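Local coordinates for hypothetical protein (Staphylococcus aureus subsp. aureus, PDB 2IL5), which is of unknown function but belongs to the Activator of Hsp90 ATPase homolog 1-like family, whose Bet v 1-like fold often encloses a ligand pocket, at residues Leu137-Lys140 with Gln141-Glu145; Asp37-Lys40 with Gln41-Thr45; Ser83-Met86 with Asp87-Val90. One frame throughout, in Å; residues are numbered along the deposited sequence. Where two conformers were deposited one is given.

Interaction 1: Leu137-Lys140 with Gln141-Glu145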
ATOM      1  N   LEU A 137     -23.767 -16.119   0.044  1.00 49.38           N
ATOM      2  CA  LEU A 137     -22.586 -16.961   0.056  1.00 50.66           C
ATOM      3  C   LEU A 137     -21.608 -16.565  -1.023  1.00 50.06           C
ATOM      4  O   LEU A 137     -20.408 -16.469  -0.780  1.00 51.84           O
ATOM      5  CB  LEU A 137     -23.008 -18.432  -0.118  1.00 51.12           C
ATOM      6  CG  LEU A 137     -21.919 -19.455   0.197  1.00 54.95           C
ATOM      7  CD1 LEU A 137     -21.393 -19.288   1.631  1.00 55.95           C
ATOM      8  CD2 LEU A 137     -22.418 -20.884  -0.059  1.00 59.16           C
ATOM      9  N   GLU A 138     -22.107 -16.342  -2.221  1.00 50.13           N
ATOM     10  CA  GLU A 138     -21.254 -15.921  -3.322  1.00 50.55           C
ATOM     11  C   GLU A 138     -20.523 -14.622  -3.032  1.00 50.08           C
ATOM     12  O   GLU A 138     -19.360 -14.502  -3.376  1.00 51.25           O
ATOM     13  CB  GLU A 138     -22.042 -15.806  -4.638  1.00 50.85           C
ATOM     14  CG  GLU A 138     -22.547 -17.120  -5.148  1.00 51.22           C
ATOM     15  CD  GLU A 138     -23.535 -16.967  -6.274  1.00 53.40           C
ATOM     16  OE1 GLU A 138     -24.311 -16.009  -6.278  1.00 56.29           O
ATOM     17  OE2 GLU A 138     -23.553 -17.831  -7.158  1.00 56.34           O
ATOM     18  N   TYR A 139     -21.208 -13.665  -2.421  1.00 49.60           N
ATOM     19  CA  TYR A 139     -20.625 -12.377  -2.045  1.00 49.46           C
ATOM     20  C   TYR A 139     -19.544 -12.506  -0.968  1.00 49.26           C
ATOM     21  O   TYR A 139     -18.469 -11.888  -1.027  1.00 48.52           O
ATOM     22  CB  TYR A 139     -21.716 -11.436  -1.534  1.00 48.83           C
ATOM     23  CG  TYR A 139     -21.187 -10.036  -1.450  1.00 49.62           C
ATOM     24  CD1 TYR A 139     -20.335  -9.542  -2.455  1.00 49.46           C
ATOM     25  CD2 TYR A 139     -21.457  -9.220  -0.349  1.00 49.65           C
ATOM     26  CE1 TYR A 139     -19.797  -8.296  -2.380  1.00 48.10           C
ATOM     27  CE2 TYR A 139     -20.927  -7.946  -0.281  1.00 52.03           C
ATOM     28  CZ  TYR A 139     -20.096  -7.501  -1.313  1.00 50.33           C
ATOM     29  OH  TYR A 139     -19.600  -6.226  -1.297  1.00 51.40           O
ATOM     30  N   LYS A 140     -19.856 -13.315   0.030  1.00 49.16           N
ATOM     31  CA  LYS A 140     -18.942 -13.628   1.064  1.00 49.58           C
ATOM     32  C   LYS A 140     -17.683 -14.323   0.526  1.00 49.63           C
ATOM     33  O   LYS A 140     -16.584 -13.981   0.941  1.00 49.87           O
ATOM     34  CB  LYS A 140     -19.657 -14.401   2.163  1.00 50.94           C
ATOM     35  CG  LYS A 140     -18.796 -15.401   2.936  1.00 54.49           C
ATOM     36  CD  LYS A 140     -19.325 -15.589   4.388  1.00 61.68           C
ATOM     37  CE  LYS A 140     -18.452 -16.604   5.140  1.00 65.36           C
ATOM     38  NZ  LYS A 140     -18.431 -16.387   6.611  1.00 68.00           N
ATOM     39  N   GLN A 141     -17.845 -15.256  -0.413  1.00 48.83           N
ATOM     40  CA  GLN A 141     -16.722 -15.887  -1.082  1.00 48.83           C
ATOM     41  C   GLN A 141     -15.860 -14.938  -1.915  1.00 47.73           C
ATOM     42  O   GLN A 141     -14.649 -15.086  -1.924  1.00 46.43           O
ATOM     43  CB  GLN A 141     -17.171 -17.151  -1.884  1.00 49.55           C
ATOM     44  CG  GLN A 141     -17.846 -18.200  -0.919  1.00 55.25           C
ATOM     45  CD  GLN A 141     -18.516 -19.472  -1.573  1.00 61.59           C
ATOM     46  OE1 GLN A 141     -18.498 -20.560  -0.957  1.00 61.75           O
ATOM     47  NE2 GLN A 141     -19.129 -19.324  -2.772  1.00 59.98           N
ATOM     48  N   LYS A 142     -16.484 -13.995  -2.641  1.00 48.09           N
ATOM     49  CA  LYS A 142     -15.761 -12.964  -3.390  1.00 47.82           C
ATOM     50  C   LYS A 142     -14.941 -12.012  -2.463  1.00 48.33           C
ATOM     51  O   LYS A 142     -13.855 -11.614  -2.826  1.00 48.65           O
ATOM     52  CB  LYS A 142     -16.716 -12.110  -4.232  1.00 48.40           C
ATOM     53  CG  LYS A 142     -15.979 -11.071  -5.090  1.00 45.93           C
ATOM     54  CD  LYS A 142     -16.875 -10.203  -5.937  1.00 51.02           C
ATOM     55  CE  LYS A 142     -16.056  -9.169  -6.762  1.00 50.69           C
ATOM     56  NZ  LYS A 142     -16.974  -8.188  -7.358  1.00 53.31           N
ATOM     57  N   LYS A 143     -15.470 -11.647  -1.294  1.00 48.26           N
ATOM     58  CA  LYS A 143     -14.724 -10.822  -0.324  1.00 48.65           C
ATOM     59  C   LYS A 143     -13.565 -11.562   0.337  1.00 48.99           C
ATOM     60  O   LYS A 143     -12.540 -10.970   0.575  1.00 48.07           O
ATOM     61  CB  LYS A 143     -15.626 -10.259   0.754  1.00 48.10           C
ATOM     62  CG  LYS A 143     -16.739  -9.389   0.180  1.00 51.19           C
ATOM     63  CD  LYS A 143     -17.868  -9.333   1.190  1.00 52.91           C
ATOM     64  CE  LYS A 143     -17.398  -8.611   2.390  1.00 55.03           C
ATOM     65  NZ  LYS A 143     -18.244  -9.052   3.526  1.00 59.39           N
ATOM     66  N   LYS A 144     -13.752 -12.848   0.629  1.00 49.13           N
ATOM     67  CA  LYS A 144     -12.691 -13.678   1.127  1.00 50.85           C
ATOM     68  C   LYS A 144     -11.517 -13.832   0.127  1.00 50.23           C
ATOM     69  O   LYS A 144     -10.369 -13.694   0.520  1.00 50.99           O
ATOM     70  CB  LYS A 144     -13.257 -15.032   1.571  1.00 51.85           C
ATOM     71  CG  LYS A 144     -12.219 -16.061   1.985  1.00 54.14           C
ATOM     72  CD  LYS A 144     -11.878 -16.021   3.480  1.00 62.75           C
ATOM     73  CE  LYS A 144     -10.863 -14.893   3.841  1.00 65.84           C
ATOM     74  NZ  LYS A 144      -9.810 -15.320   4.840  1.00 63.04           N
ATOM     75  N   GLU A 145     -11.823 -14.097  -1.139  1.00 49.69           N
ATOM     76  CA  GLU A 145     -10.838 -14.194  -2.232  1.00 50.12           C
ATOM     77  C   GLU A 145     -10.095 -12.876  -2.397  1.00 48.60           C
ATOM     78  O   GLU A 145      -8.885 -12.851  -2.597  1.00 47.50           O
ATOM     79  CB  GLU A 145     -11.528 -14.522  -3.575  1.00 49.59           C
ATOM     80  CG  GLU A 145     -11.551 -15.959  -3.997  1.00 57.15           C
ATOM     81  CD  GLU A 145     -12.887 -16.398  -4.647  1.00 62.27           C
ATOM     82  OE1 GLU A 145     -13.506 -15.632  -5.444  1.00 63.98           O
ATOM     83  OE2 GLU A 145     -13.320 -17.531  -4.330  1.00 64.72           O
TER

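Interaction 2: Asp37-Lys40 with Gln41-Thr45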
ATOM      1  N   ASP A  37      12.046   7.808  -4.833  1.00 46.09           N
ATOM      2  CA  ASP A  37      12.970   6.912  -5.501  0.50 46.01           C
ATOM      3  C   ASP A  37      13.161   5.616  -4.713  1.00 45.93           C
ATOM      4  O   ASP A  37      13.812   4.673  -5.193  1.00 45.68           O
ATOM      5  CB  ASP A  37      14.261   7.659  -5.851  0.50 46.60           C
ATOM      6  CG  ASP A  37      13.977   8.960  -6.611  0.50 47.27           C
ATOM      7  OD1 ASP A  37      13.310   8.897  -7.676  0.50 47.73           O
ATOM      8  OD2 ASP A  37      14.380  10.039  -6.123  0.50 47.94           O
ATOM      9  N   LEU A  38      12.541   5.578  -3.528  1.00 45.69           N
ATOM     10  CA  LEU A  38      12.379   4.361  -2.756  1.00 45.73           C
ATOM     11  C   LEU A  38      11.022   3.701  -3.091  1.00 45.70           C
ATOM     12  O   LEU A  38      10.978   2.516  -3.406  1.00 45.72           O
ATOM     13  CB  LEU A  38      12.498   4.628  -1.247  1.00 45.60           C
ATOM     14  CG  LEU A  38      13.824   5.171  -0.725  1.00 45.86           C
ATOM     15  CD1 LEU A  38      13.823   5.219   0.799  1.00 44.07           C
ATOM     16  CD2 LEU A  38      15.028   4.372  -1.259  1.00 44.04           C
ATOM     17  N   LEU A  39       9.936   4.475  -3.057  1.00 45.13           N
ATOM     18  CA  LEU A  39       8.604   3.973  -3.410  1.00 44.74           C
ATOM     19  C   LEU A  39       8.556   3.352  -4.810  1.00 45.17           C
ATOM     20  O   LEU A  39       7.826   2.373  -5.043  1.00 44.81           O
ATOM     21  CB  LEU A  39       7.582   5.100  -3.358  1.00 44.55           C
ATOM     22  CG  LEU A  39       7.088   5.591  -2.001  1.00 44.00           C
ATOM     23  CD1 LEU A  39       6.496   7.015  -2.182  1.00 43.52           C
ATOM     24  CD2 LEU A  39       6.096   4.591  -1.339  1.00 41.75           C
ATOM     25  N   LYS A  40       9.344   3.925  -5.727  1.00 44.98           N
ATOM     26  CA  LYS A  40       9.429   3.461  -7.107  1.00 44.82           C
ATOM     27  C   LYS A  40       9.927   2.032  -7.211  1.00 44.64           C
ATOM     28  O   LYS A  40       9.688   1.359  -8.221  1.00 44.67           O
ATOM     29  CB  LYS A  40      10.272   4.422  -7.950  1.00 45.52           C
ATOM     30  CG  LYS A  40      11.734   4.092  -8.135  1.00 46.49           C
ATOM     31  CD  LYS A  40      12.318   4.966  -9.232  1.00 49.21           C
ATOM     32  CE  LYS A  40      11.707   4.653 -10.594  1.00 51.71           C
ATOM     33  NZ  LYS A  40      12.459   5.263 -11.742  1.00 53.80           N
ATOM     34  N   GLN A  41      10.570   1.574  -6.134  1.00 44.15           N
ATOM     35  CA  GLN A  41      11.151   0.262  -6.059  1.00 43.97           C
ATOM     36  C   GLN A  41      10.237  -0.787  -5.451  1.00 44.74           C
ATOM     37  O   GLN A  41      10.530  -1.982  -5.586  1.00 45.36           O
ATOM     38  CB  GLN A  41      12.478   0.300  -5.282  1.00 44.37           C
ATOM     39  CG  GLN A  41      13.516   1.258  -5.855  1.00 42.94           C
ATOM     40  CD  GLN A  41      14.850   1.232  -5.107  1.00 44.20           C
ATOM     41  OE1 GLN A  41      15.507   0.193  -5.013  1.00 44.52           O
ATOM     42  NE2 GLN A  41      15.259   2.386  -4.588  1.00 41.62           N
ATOM     43  N   TRP A  42       9.124  -0.385  -4.830  1.00 44.82           N
ATOM     44  CA  TRP A  42       8.316  -1.372  -4.094  1.00 44.71           C
ATOM     45  C   TRP A  42       6.824  -1.141  -4.042  1.00 44.75           C
ATOM     46  O   TRP A  42       6.081  -2.089  -3.892  1.00 45.52           O
ATOM     47  CB  TRP A  42       8.825  -1.552  -2.652  1.00 43.52           C
ATOM     48  CG  TRP A  42       8.481  -0.420  -1.721  1.00 41.55           C
ATOM     49  CD1 TRP A  42       9.237   0.698  -1.481  1.00 40.20           C
ATOM     50  CD2 TRP A  42       7.322  -0.314  -0.861  1.00 41.30           C
ATOM     51  NE1 TRP A  42       8.601   1.507  -0.545  1.00 41.92           N
ATOM     52  CE2 TRP A  42       7.436   0.905  -0.145  1.00 41.15           C
ATOM     53  CE3 TRP A  42       6.188  -1.125  -0.632  1.00 39.90           C
ATOM     54  CZ2 TRP A  42       6.452   1.336   0.781  1.00 41.14           C
ATOM     55  CZ3 TRP A  42       5.229  -0.702   0.292  1.00 39.06           C
ATOM     56  CH2 TRP A  42       5.377   0.519   0.991  1.00 39.40           C
ATOM     57  N   PHE A  43       6.384   0.103  -4.108  1.00 45.57           N
ATOM     58  CA  PHE A  43       4.973   0.402  -3.862  1.00 45.75           C
ATOM     59  C   PHE A  43       4.168   0.328  -5.144  1.00 45.94           C
ATOM     60  O   PHE A  43       4.160   1.283  -5.912  1.00 44.93           O
ATOM     61  CB  PHE A  43       4.824   1.786  -3.227  1.00 46.32           C
ATOM     62  CG  PHE A  43       3.457   2.058  -2.719  1.00 46.05           C
ATOM     63  CD1 PHE A  43       2.555   2.813  -3.469  1.00 48.35           C
ATOM     64  CD2 PHE A  43       3.046   1.540  -1.495  1.00 49.43           C
ATOM     65  CE1 PHE A  43       1.255   3.049  -3.001  1.00 49.13           C
ATOM     66  CE2 PHE A  43       1.747   1.770  -1.025  1.00 50.63           C
ATOM     67  CZ  PHE A  43       0.862   2.534  -1.790  1.00 49.75           C
HETATM   68  N   MSE A  44       3.513  -0.819  -5.353  1.00 46.19           N
HETATM   69  CA  MSE A  44       2.738  -1.156  -6.572  1.00 47.00           C
HETATM   70  C   MSE A  44       3.564  -1.121  -7.846  1.00 45.54           C
HETATM   71  O   MSE A  44       3.038  -1.065  -8.945  1.00 44.65           O
HETATM   72  CB  MSE A  44       1.519  -0.242  -6.731  1.00 48.26           C
HETATM   73  CG  MSE A  44       0.789   0.073  -5.454  1.00 54.43           C
HETATM   74 SE   MSE A  44      -0.607  -1.196  -5.087  0.70 67.29          SE
HETATM   75  CE  MSE A  44      -1.693  -1.103  -6.718  1.00 64.21           C
ATOM     76  N   THR A  45       4.875  -1.141  -7.682  1.00 45.20           N
ATOM     77  CA  THR A  45       5.756  -1.088  -8.808  1.00 44.59           C
ATOM     78  C   THR A  45       7.133  -1.659  -8.427  1.00 43.96           C
ATOM     79  O   THR A  45       7.302  -2.168  -7.312  1.00 44.04           O
ATOM     80  CB  THR A  45       5.798   0.358  -9.316  1.00 44.77           C
ATOM     81  OG1 THR A  45       6.390   0.405 -10.618  1.00 44.86           O
ATOM     82  CG2 THR A  45       6.508   1.268  -8.316  1.00 45.42           C
TER

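Interaction 3: Ser83-Met86 with Asp87-Val90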
ATOM      1  N   SER A  83      -2.452  12.132   5.539  1.00 45.23           N
ATOM      2  CA  SER A  83      -1.838  12.383   6.800  1.00 46.62           C
ATOM      3  C   SER A  83      -0.406  11.873   6.741  1.00 45.79           C
ATOM      4  O   SER A  83      -0.158  10.746   6.310  1.00 44.65           O
ATOM      5  CB  SER A  83      -2.635  11.683   7.893  1.00 46.95           C
ATOM      6  OG  SER A  83      -2.181  12.136   9.145  1.00 54.13           O
ATOM      7  N   LEU A  84       0.528  12.748   7.136  1.00 45.97           N
ATOM      8  CA  LEU A  84       1.975  12.464   7.166  1.00 44.85           C
ATOM      9  C   LEU A  84       2.528  12.974   8.491  1.00 45.72           C
ATOM     10  O   LEU A  84       2.752  14.176   8.676  1.00 45.04           O
ATOM     11  CB  LEU A  84       2.696  13.185   6.009  1.00 44.19           C
ATOM     12  CG  LEU A  84       2.408  12.635   4.603  1.00 45.35           C
ATOM     13  CD1 LEU A  84       2.898  13.545   3.538  1.00 44.42           C
ATOM     14  CD2 LEU A  84       3.022  11.236   4.425  1.00 43.39           C
ATOM     15  N   VAL A  85       2.719  12.075   9.441  1.00 45.51           N
ATOM     16  CA  VAL A  85       3.434  12.482  10.605  1.00 44.13           C
ATOM     17  C   VAL A  85       4.779  11.753  10.713  1.00 44.49           C
ATOM     18  O   VAL A  85       4.850  10.514  10.710  1.00 44.25           O
ATOM     19  CB  VAL A  85       2.506  12.692  11.880  1.00 45.90           C
ATOM     20  CG1 VAL A  85       1.065  12.126  11.723  1.00 42.90           C
ATOM     21  CG2 VAL A  85       3.208  12.406  13.255  1.00 43.84           C
HETATM   22  N   MSE A  86       5.843  12.561  10.713  1.00 43.79           N
HETATM   23  CA  MSE A  86       7.240  12.122  10.668  1.00 43.56           C
HETATM   24  C   MSE A  86       7.633  10.960  11.566  1.00 42.96           C
HETATM   25  O   MSE A  86       7.542  11.061  12.791  1.00 42.38           O
HETATM   26  CB  MSE A  86       8.153  13.279  10.998  1.00 44.71           C
HETATM   27  CG  MSE A  86       9.605  12.963  10.684  1.00 47.91           C
HETATM   28 SE   MSE A  86      10.862  14.163  11.525  0.70 54.95          SE
HETATM   29  CE  MSE A  86      10.097  15.911  11.038  1.00 54.03           C
ATOM     30  N   ASP A  87       8.082   9.875  10.911  1.00 42.72           N
ATOM     31  CA  ASP A  87       8.549   8.613  11.519  1.00 42.60           C
ATOM     32  C   ASP A  87       7.429   7.901  12.253  1.00 42.61           C
ATOM     33  O   ASP A  87       7.673   6.973  13.015  1.00 43.16           O
ATOM     34  CB  ASP A  87       9.765   8.833  12.471  1.00 42.80           C
ATOM     35  CG  ASP A  87      10.940   9.450  11.783  1.00 42.68           C
ATOM     36  OD1 ASP A  87      11.052   9.344  10.545  1.00 41.15           O
ATOM     37  OD2 ASP A  87      11.793  10.037  12.485  1.00 47.42           O
ATOM     38  N   GLU A  88       6.189   8.317  12.014  1.00 42.87           N
ATOM     39  CA  GLU A  88       5.097   7.902  12.886  1.00 42.68           C
ATOM     40  C   GLU A  88       3.859   7.379  12.150  1.00 42.03           C
ATOM     41  O   GLU A  88       3.262   6.369  12.545  1.00 42.30           O
ATOM     42  CB  GLU A  88       4.718   9.066  13.820  1.00 42.63           C
ATOM     43  CG  GLU A  88       3.705   8.702  14.861  1.00 44.12           C
ATOM     44  CD  GLU A  88       3.290   9.862  15.765  1.00 45.99           C
ATOM     45  OE1 GLU A  88       4.079  10.835  15.928  1.00 47.52           O
ATOM     46  OE2 GLU A  88       2.172   9.774  16.336  1.00 42.89           O
ATOM     47  N   TYR A  89       3.451   8.055  11.088  1.00 41.28           N
ATOM     48  CA  TYR A  89       2.128   7.753  10.563  1.00 41.18           C
ATOM     49  C   TYR A  89       1.941   8.260   9.191  1.00 40.49           C
ATOM     50  O   TYR A  89       2.182   9.431   8.907  1.00 40.93           O
ATOM     51  CB  TYR A  89       1.029   8.288  11.505  1.00 41.22           C
ATOM     52  CG  TYR A  89      -0.413   7.951  11.146  1.00 42.18           C
ATOM     53  CD1 TYR A  89      -0.855   6.631  11.039  1.00 43.88           C
ATOM     54  CD2 TYR A  89      -1.358   8.973  10.984  1.00 44.63           C
ATOM     55  CE1 TYR A  89      -2.205   6.328  10.713  1.00 42.20           C
ATOM     56  CE2 TYR A  89      -2.698   8.692  10.685  1.00 45.15           C
ATOM     57  CZ  TYR A  89      -3.108   7.373  10.549  1.00 45.80           C
ATOM     58  OH  TYR A  89      -4.438   7.122  10.264  1.00 46.37           O
ATOM     59  N   VAL A  90       1.520   7.339   8.338  1.00 39.82           N
ATOM     60  CA  VAL A  90       1.040   7.675   7.011  1.00 39.44           C
ATOM     61  C   VAL A  90      -0.426   7.186   6.832  1.00 39.50           C
ATOM     62  O   VAL A  90      -0.735   6.013   7.063  1.00 38.81           O
ATOM     63  CB  VAL A  90       1.958   7.068   5.878  1.00 39.67           C
ATOM     64  CG1 VAL A  90       1.422   7.436   4.500  1.00 37.67           C
ATOM     65  CG2 VAL A  90       3.397   7.524   6.010  1.00 37.49           C
TER

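Interaction 1: Leu137-Lys140 with Gln141-Glu145
Four i to i+4 backbone hydrogen bonds tie Leu137-Lys140 to Gln141-Glu145: Gln141 N to Leu137 O, then Lys142 to Glu138, Lys143 to Tyr139 and Lys144 to Lys140, near the start of the long C-terminal alpha-helix 136-166 that packs across the sheet of this Bet v 1-like (helix-grip) fold. The first is the shortest, with Gln141 N 2.9 Å from Leu137 O.

One turn apart, on the side facing strand 118-128, Tyr139 and Lys143 form a CH-pi contact. Lys143 lays its aliphatic chain over one face of the ring, CD 3.8 Å from the Tyr139 centroid and 17° off the normal, closest to CE2. A bend at chi3 (66°) of Lys143 then turns the chain beyond CD, and NZ finds a salt bridge with Glu12. Tyr139 OH is hydrogen-bonded to the backbone of Val128 and Glu12, so the phenol is fixed at its far end while the lysine covers a face. Lys142, extended to its tip, runs to Glu129 O and a salt bridge with Glu131.

On the exposed side Gln141 meets Leu137. Gln141 folds back along the helix, its CG beside its own backbone N (chi1 -59°), which brings CG to 3.1 Å from Leu137 O; farther out, Gln141 OE1 rests 3.8 Å from Leu137 CG.

Interaction 2: Asp37-Lys40 with Gln41-Thr45
The short helix that includes Asp37-Leu39 runs directly into the loop Gln41-Thr45, and Leu39 O takes two backbone donors at this point: Phe43 N at 2.8 Å, in the carbonyl plane, and Trp42 N at 3.1 Å, well above that plane. Gln41 N is bonded to Leu38 O in the same off-plane manner.

A side chain adds a further bond to this turn. Gln41, with CG beside its own backbone N (chi1 -57°) and the chain extended beyond, reaches back so that NE2 meets Asp37 O at 2.8 Å. The N-H...O angle is 169°, the donor lies on a lone pair of the carbonyl, and the acceptor is almost in the plane of the Gln41 amide, so the bond is well placed for both groups. Alongside it, Leu38 CD2 touches the same NE2.

Leu39 carries the apolar part. Its CD2 touches both aromatic residues, 3.6 Å from Phe43 CB and 3.9 Å from Trp42 CZ2, while Phe43 CB lies over one face of the indole. Trp42 CG sits between backbone N and carbonyl carbon (chi1 75°), which turns the indole back so that Leu39 O lies over one face, with Trp42 CD1 3.2 Å from Leu38 O; NE1 is hydrogen-bonded to Ala32 O, and the ring meets Trp33 edge-to-face. Helix 136-166 covers Trp42 through Lys160 and Met161, while Phe43 rests on Tyr63 and Ile65 of the sheet. Later in the loop, Thr45 CG2 lies 3.2 Å from Lys40 O; Thr45 OG1 is hydrogen-bonded to Asp67 and Asn50.

The carbonyls of Asp37, Leu38 and Leu39 are thus satisfied, the first by the Gln41 amide and the others by backbone N-H groups, while Leu39, Trp42 and Phe43 make the apolar side.

Interaction 3: Ser83-Met86 with Asp87-Val90
Val85 and Tyr89 face each other as an antiparallel hydrogen-bonded pair, and here the contact is tightest: Val85 N gives a hydrogen bond of 2.8 Å to Tyr89 O, nearly straight at 164°. Val85 O in turn receives two donors, Tyr89 N and Glu88 N, each at 2.9 Å, the first in the carbonyl plane and the second tilted from it. On the side of the sheet where these residues point, Val85 CG1 sits at the edge of the Tyr89 ring, near its plane, and approaches Tyr89 CB to 3.8 Å. Ser83 OG approaches the ring obliquely, 3.8 Å from Tyr89 CD2, and the Tyr89 side chain also touches Glu107 and Glu109 of strand 104-112.

Since Glu88 and Tyr89 both stand opposite Val85, the arrangement is a classic beta bulge, placed where strand 74-85 turns into strand 89-94 in a tight beta hairpin. Met86 and Asp87 form the corners of a type II turn, Asp87 with positive phi (64°).

The other side of the sheet carries the neighbouring non-hydrogen-bonded pair, Leu84 and Val90, whose side chains run side by side with Leu84 CD2 4.1 Å from Val90 CG2. This touch is looser in itself, yet Val90 is buried, covered by Tyr30 of helix 26-32 and by Val108 and Phe110.

The solvent side is the turn, where Met86 and Glu88 are exposed. The extended Glu88 chain crosses Val85, but the approach of Glu88 OE1 to Val85 CG2, 3.2 Å, is doubtful because the valine torsion is nearly eclipsed (chi1 13°). Selenomethionine Met86 lies alongside the carboxylate of Asp87, Met86 CG 3.9 Å from Asp87 OD1, while its selenium points clear of Asp87-Val90.

Overall arrangement
The three contacts follow one another along the chain and do not touch. Interaction 2 is the most buried, its centre about 10 Å from that of the chain, and its chemistry is aromatic and aliphatic around a turn held by backbone carbonyls. Interactions 1 and 3 are surface contacts on opposite sides of the chain's centre, their own centres about 34 Å apart: one is a lysine-rich helical turn with charged ends tied to neighbouring acids, the other a bulged hairpin end in the sheet. Helix 136-166 links two of them, containing interaction 1 and covering interaction 2 farther along its length. Strand 74-85 similarly supplies half of interaction 3 and, through Tyr81 and Ile77, touches interaction 2.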